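Acyltransferase (Streptococcus pneumoniae, PDB 5UG1) probably transfers acetyl groups onto peptidoglycan of the pneumococcal cell wall as the C-terminal catalytic domain of the O-acetyltransferase OatA, using a catalytic triad. Local coordinates at residues P92-D96 against W138-V144; A125-V130 against L159-I164. All blocks are in the same frame, centred on the assembly; numbering follows the deposited sequence.

Interaction 1. Residues P92-D96 against W138-V144; sequences PYEGD and WAGTDQV
Val144, one of the residues of the methanesulfonic acid pocket, ties this contact to that site; next to it in the chain, Gln143 O accepts from Gly95 N over 2.8 Å, the one direct hydrogen bond between 92-96 and 138-144. Its N-H...O angle of 153° is moderately bent. Close by, the rings of Tyr93 and Trp138 meet obliquely, their planes 42° apart: Tyr93 CE2 lies over one indole face, 3.5 Å from Trp138 CE2 and offset toward the rim. With CG anti to the backbone N (chi1 177°), Tyr93 carries its ring alongside the tryptophan. Gly95 N also sits above the rim of one tyrosine face.

Residues 138-144 hold their shape through bonds of their own. A type II beta turn from Trp138 to Thr141 is followed by an ST turn, in which Thr141 OG1 accepts from Gln143 N, and an Asx turn, in which Asp142 OD1 accepts from Val144 N. Asp142 OD2 bonds to His145 ND1, consistent with the acid of a Ser-His-Asp triad with Ser12.

A water joins Tyr93 O to Val144 O across the segments. Glu94 OE2 takes Asp96 N at 3.0 Å on its anti lone pair, which ties the carboxylate to its own loop. Val144 CG2 lies 3.6 Å from Glu94 OE1, the two side chains crossing at an oblique angle, while Gln143 CB approaches Asp96 N to 3.4 Å.

Interaction 2. Residues A125-V130 against L159-I164; sequences ADWNQV and LYADTI
Trp127 and Tyr160 both hold CG anti to the backbone N (chi1 167° and -174°), which brings the two rings together between helix 127-132 and helix 150-171, where the side chains cross at about a right angle. The result is a T-shaped stack, with ring planes at 70° and centroids 4.9 Å apart. Tyr160 presents its edge: Tyr160 CD2 stands over the centre of the indole face, 3.5 Å from Trp127 CD2. Tyr160 CB adds an off-centre CH-pi contact with the six-membered ring of Trp127, so the tyrosine meets that face with both its ring edge and the base of its side chain.

Beside the aromatic pair, Thr163 divides its two branches. Thr163 CG2 packs on the backbone entering helix 127-132, 3.8 Å from Asp126 N, whereas Thr163 OG1 lies 3.8 Å from Val130 CG2 and bonds back to Leu159 O at 2.7 Å. That bond gives the hydroxyl an acceptor within its own helix; Leu159 O accepts Thr163 N as well, from the opposite face of its plane. Val130 CG1 meets Leu159 CD2, and Ala125 CB meets Ile164 CG1, both at 4.2 Å.

Asp126 is the N-cap of helix 127-132, OD1 accepting from Gln129 N, and its OD2 forms a salt bridge with Arg113. The contact sets helix 150-171 against the end of edge strand 122-125 of the parallel sheet and the helix that follows it, consistent with the atypical alpha/beta hydrolase fold of this domain.

In the fold
Both contacts draw on chain at the C-terminal ends of neighbouring parallel strands: 92-96 comes after strand 86-90, while 125-130 begins at the last residue of strand 122-125 and runs into helix 127-132. Interaction 2 lies nearer the core, its centre about 9 Å from that of the chain, against about 16 Å for interaction 1. There a strand end and helix 127-132 meet helix 150-171 mostly through apolar and aromatic groups, whereas interaction 1 joins two loops by a backbone bond, water and an aromatic pair. They touch directly. Asn128 ND2 bonds to Pro92 O, and Trp127 CZ2 packs 3.6 Å from Trp138 CZ2, so the tryptophan that receives Tyr160 also touches the Trp138 ring and Tyr93 CB.

Interaction 1. Residues P92-D96 against W138-V144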
loop_
_atom_site.group_PDB
_atom_site.type_symbol
_atom_site.label_atom_id
_atom_site.label_comp_id
_atom_site.label_asym_id
_atom_site.label_seq_id
_atom_site.Cartn_x
_atom_site.Cartn_y
_atom_site.Cartn_z
ATOM N N PRO A 92 -5.781 3.088 -2.056
ATOM C CA PRO A 92 -6.334 2.278 -3.141
ATOM C C PRO A 92 -6.923 3.151 -4.238
ATOM O O PRO A 92 -7.268 4.312 -4.026
ATOM C CB PRO A 92 -7.427 1.460 -2.438
ATOM C CG PRO A 92 -7.878 2.350 -1.341
ATOM C CD PRO A 92 -6.705 3.179 -0.911
ATOM N N TYR A 93 -7.044 2.561 -5.429
ATOM C CA TYR A 93 -7.625 3.262 -6.573
ATOM C C TYR A 93 -8.586 2.352 -7.326
ATOM O O TYR A 93 -8.165 1.347 -7.910
ATOM C CB TYR A 93 -6.537 3.772 -7.517
ATOM C CG TYR A 93 -7.097 4.433 -8.747
ATOM C CD1 TYR A 93 -7.681 5.695 -8.680
ATOM C CD2 TYR A 93 -7.057 3.788 -9.984
ATOM C CE1 TYR A 93 -8.208 6.296 -9.824
ATOM C CE2 TYR A 93 -7.571 4.381 -11.121
ATOM C CZ TYR A 93 -8.151 5.632 -11.037
ATOM O OH TYR A 93 -8.660 6.216 -12.178
ATOM N N GLU A 94 -9.864 2.728 -7.319
ATOM C CA GLU A 94 -10.904 2.187 -8.196
ATOM C C GLU A 94 -11.248 3.276 -9.213
ATOM O O GLU A 94 -11.816 4.316 -8.855
ATOM C CB GLU A 94 -12.131 1.763 -7.378
ATOM C CG GLU A 94 -13.442 1.600 -8.166
ATOM C CD GLU A 94 -13.387 0.449 -9.162
ATOM O OE1 GLU A 94 -13.391 -0.720 -8.715
ATOM O OE2 GLU A 94 -13.315 0.716 -10.386
ATOM N N GLY A 95 -10.891 3.049 -10.479
ATOM C CA GLY A 95 -11.044 4.087 -11.479
ATOM C C GLY A 95 -12.442 4.255 -12.037
ATOM O O GLY A 95 -12.748 5.321 -12.579
ATOM N N ASP A 96 -13.298 3.237 -11.935
ATOM C CA ASP A 96 -14.646 3.309 -12.512
ATOM C C ASP A 96 -15.527 4.128 -11.581
ATOM O O ASP A 96 -16.067 3.608 -10.605
ATOM C CB ASP A 96 -15.229 1.917 -12.721
ATOM C CG ASP A 96 -16.649 1.942 -13.323
ATOM O OD1 ASP A 96 -17.279 3.023 -13.449
ATOM O OD2 ASP A 96 -17.147 0.854 -13.662
ATOM N N TRP A 138 -4.880 3.164 -17.898
ATOM C CA TRP A 138 -6.182 2.585 -17.594
ATOM C C TRP A 138 -7.043 2.326 -18.822
ATOM O O TRP A 138 -8.096 1.694 -18.692
ATOM C CB TRP A 138 -6.956 3.487 -16.622
ATOM C CG TRP A 138 -6.171 3.768 -15.382
ATOM C CD1 TRP A 138 -5.628 4.966 -14.999
ATOM C CD2 TRP A 138 -5.795 2.815 -14.377
ATOM N NE1 TRP A 138 -4.946 4.816 -13.810
ATOM C CE2 TRP A 138 -5.038 3.507 -13.407
ATOM C CE3 TRP A 138 -6.039 1.447 -14.198
ATOM C CZ2 TRP A 138 -4.526 2.881 -12.282
ATOM C CZ3 TRP A 138 -5.533 0.832 -13.083
ATOM C CH2 TRP A 138 -4.779 1.547 -12.139
ATOM N N ALA A 139 -6.634 2.788 -20.000
ATOM C CA ALA A 139 -7.391 2.503 -21.211
ATOM C C ALA A 139 -7.516 0.999 -21.396
ATOM O O ALA A 139 -6.524 0.272 -21.294
ATOM C CB ALA A 139 -6.707 3.122 -22.427
ATOM N N GLY A 140 -8.742 0.536 -21.640
ATOM C CA GLY A 140 -8.999 -0.863 -21.897
ATOM C C GLY A 140 -8.890 -1.777 -20.701
ATOM O O GLY A 140 -8.869 -2.995 -20.878
ATOM N N THR A 141 -8.840 -1.246 -19.489
ATOM C CA THR A 141 -8.608 -2.047 -18.294
ATOM C C THR A 141 -9.871 -2.104 -17.444
ATOM O O THR A 141 -10.890 -1.488 -17.758
ATOM C CB THR A 141 -7.445 -1.482 -17.474
ATOM O OG1 THR A 141 -7.884 -0.311 -16.778
ATOM C CG2 THR A 141 -6.253 -1.127 -18.382
ATOM N N ASP A 142 -9.781 -2.857 -16.345
ATOM C CA ASP A 142 -10.850 -2.943 -15.361
ATOM C C ASP A 142 -10.855 -1.763 -14.394
ATOM O O ASP A 142 -11.656 -1.763 -13.450
ATOM C CB ASP A 142 -10.739 -4.257 -14.580
ATOM C CG ASP A 142 -9.521 -4.293 -13.654
ATOM O OD1 ASP A 142 -8.686 -3.363 -13.695
ATOM O OD2 ASP A 142 -9.387 -5.270 -12.889
ATOM N N GLN A 143 -9.992 -0.793 -14.626
ATOM C CA GLN A 143 -9.893 0.388 -13.810
ATOM C C GLN A 143 -9.197 0.188 -12.447
ATOM O O GLN A 143 -9.256 1.050 -11.626
ATOM C CB GLN A 143 -11.257 1.003 -13.573
ATOM C CG GLN A 143 -12.015 1.485 -14.801
ATOM C CD GLN A 143 -11.235 2.402 -15.696
ATOM O OE1 GLN A 143 -11.177 3.575 -15.490
ATOM N NE2 GLN A 143 -10.662 1.860 -16.696
ATOM N N VAL A 144 -8.533 -0.940 -12.259
ATOM C CA VAL A 144 -7.878 -1.285 -11.018
ATOM C C VAL A 144 -6.516 -1.944 -11.251
ATOM O O VAL A 144 -5.558 -1.659 -10.578
ATOM C CB VAL A 144 -8.744 -2.243 -10.191
ATOM C CG1 VAL A 144 -8.022 -2.715 -8.955
ATOM C CG2 VAL A 144 -10.071 -1.625 -9.844
HETATM O O HOH W 1 -5.674 0.106 -8.438
HETATM O O HOH W 2 -13.662 -1.456 -11.951
#

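Interaction 2. Residues A125-V130 against L159-I164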
loop_
_atom_site.group_PDB
_atom_site.type_symbol
_atom_site.label_atom_id
_atom_site.label_comp_id
_atom_site.label_asym_id
_atom_site.label_seq_id
_atom_site.Cartn_x
_atom_site.Cartn_y
_atom_site.Cartn_z
ATOM N N ALA A 125 1.771 6.699 0.721
ATOM C CA ALA A 125 2.171 6.420 -0.658
ATOM C C ALA A 125 0.893 6.523 -1.487
ATOM O O ALA A 125 0.116 5.563 -1.555
ATOM C CB ALA A 125 2.828 5.048 -0.787
ATOM N N ASP A 126 0.669 7.685 -2.115
ATOM C CA ASP A 126 -0.663 8.046 -2.621
ATOM C C ASP A 126 -0.852 7.559 -4.061
ATOM O O ASP A 126 -0.940 8.330 -5.025
ATOM C CB ASP A 126 -0.889 9.545 -2.505
ATOM C CG ASP A 126 -2.362 9.896 -2.398
ATOM O OD1 ASP A 126 -3.208 9.047 -2.765
ATOM O OD2 ASP A 126 -2.677 11.018 -1.935
ATOM N N TRP A 127 -0.921 6.233 -4.181
ATOM C CA TRP A 127 -1.236 5.610 -5.460
ATOM C C TRP A 127 -2.545 6.144 -6.034
ATOM O O TRP A 127 -2.654 6.377 -7.245
ATOM C CB TRP A 127 -1.300 4.097 -5.268
ATOM C CG TRP A 127 -1.911 3.337 -6.414
ATOM C CD1 TRP A 127 -3.065 2.605 -6.392
ATOM C CD2 TRP A 127 -1.393 3.233 -7.744
ATOM N NE1 TRP A 127 -3.297 2.053 -7.631
ATOM C CE2 TRP A 127 -2.281 2.421 -8.476
ATOM C CE3 TRP A 127 -0.257 3.748 -8.389
ATOM C CZ2 TRP A 127 -2.074 2.116 -9.829
ATOM C CZ3 TRP A 127 -0.053 3.437 -9.734
ATOM C CH2 TRP A 127 -0.957 2.634 -10.434
ATOM N N ASN A 128 -3.555 6.330 -5.180
ATOM C CA ASN A 128 -4.825 6.906 -5.616
ATOM C C ASN A 128 -4.614 8.212 -6.379
ATOM O O ASN A 128 -5.164 8.407 -7.467
ATOM C CB ASN A 128 -5.725 7.135 -4.396
ATOM C CG ASN A 128 -7.061 7.748 -4.752
ATOM O OD1 ASN A 128 -7.180 8.967 -4.898
ATOM N ND2 ASN A 128 -8.083 6.903 -4.875
ATOM N N GLN A 129 -3.816 9.121 -5.819
ATOM C CA GLN A 129 -3.572 10.393 -6.489
ATOM C C GLN A 129 -2.788 10.204 -7.781
ATOM O O GLN A 129 -3.120 10.819 -8.801
ATOM C CB GLN A 129 -2.840 11.347 -5.548
ATOM C CG GLN A 129 -2.304 12.591 -6.226
ATOM C CD GLN A 129 -1.748 13.584 -5.222
ATOM O OE1 GLN A 129 -1.287 13.201 -4.145
ATOM N NE2 GLN A 129 -1.806 14.867 -5.562
ATOM N N VAL A 130 -1.754 9.353 -7.762
ATOM C CA VAL A 130 -0.920 9.136 -8.946
ATOM C C VAL A 130 -1.730 8.474 -10.061
ATOM O O VAL A 130 -1.679 8.895 -11.228
ATOM C CB VAL A 130 0.326 8.312 -8.569
ATOM C CG1 VAL A 130 0.991 7.678 -9.813
ATOM C CG2 VAL A 130 1.325 9.190 -7.812
ATOM N N LEU A 159 5.172 3.183 -12.272
ATOM C CA LEU A 159 4.564 4.268 -11.507
ATOM C C LEU A 159 4.190 3.804 -10.111
ATOM O O LEU A 159 4.383 4.532 -9.129
ATOM C CB LEU A 159 3.315 4.795 -12.217
ATOM C CG LEU A 159 3.498 5.780 -13.368
ATOM C CD1 LEU A 159 2.222 5.846 -14.189
ATOM C CD2 LEU A 159 3.854 7.143 -12.816
ATOM N N TYR A 160 3.636 2.597 -10.011
ATOM C CA TYR A 160 3.245 2.062 -8.718
ATOM C C TYR A 160 4.467 1.841 -7.835
ATOM O O TYR A 160 4.488 2.267 -6.676
ATOM C CB TYR A 160 2.453 0.773 -8.922
ATOM C CG TYR A 160 1.858 0.158 -7.672
ATOM C CD1 TYR A 160 2.607 -0.690 -6.869
ATOM C CD2 TYR A 160 0.538 0.400 -7.318
ATOM C CE1 TYR A 160 2.074 -1.272 -5.735
ATOM C CE2 TYR A 160 -0.015 -0.186 -6.179
ATOM C CZ TYR A 160 0.762 -1.022 -5.393
ATOM O OH TYR A 160 0.234 -1.609 -4.261
ATOM N N ALA A 161 5.513 1.218 -8.380
ATOM C CA ALA A 161 6.708 0.976 -7.581
ATOM C C ALA A 161 7.376 2.284 -7.163
ATOM O O ALA A 161 7.823 2.421 -6.018
ATOM C CB ALA A 161 7.685 0.092 -8.353
ATOM N N ASP A 162 7.448 3.262 -8.074
ATOM C CA ASP A 162 8.127 4.517 -7.751
ATOM C C ASP A 162 7.378 5.309 -6.688
ATOM O O ASP A 162 8.001 6.050 -5.918
ATOM C CB ASP A 162 8.308 5.369 -8.999
ATOM C CG ASP A 162 9.413 4.844 -9.912
ATOM O OD1 ASP A 162 10.303 4.107 -9.425
ATOM O OD2 ASP A 162 9.389 5.173 -11.120
ATOM N N THR A 163 6.051 5.182 -6.643
ATOM C CA THR A 163 5.282 5.850 -5.601
ATOM C C THR A 163 5.700 5.356 -4.224
ATOM O O THR A 163 5.905 6.149 -3.299
ATOM C CB THR A 163 3.788 5.615 -5.829
ATOM O OG1 THR A 163 3.434 6.058 -7.145
ATOM C CG2 THR A 163 2.965 6.390 -4.809
ATOM N N ILE A 164 5.847 4.038 -4.079
ATOM C CA ILE A 164 6.248 3.462 -2.800
ATOM C C ILE A 164 7.708 3.794 -2.491
ATOM O O ILE A 164 8.052 4.135 -1.352
ATOM C CB ILE A 164 5.961 1.946 -2.810
ATOM C CG1 ILE A 164 4.440 1.726 -2.743
ATOM C CG2 ILE A 164 6.658 1.216 -1.658
ATOM C CD1 ILE A 164 4.011 0.334 -3.123
#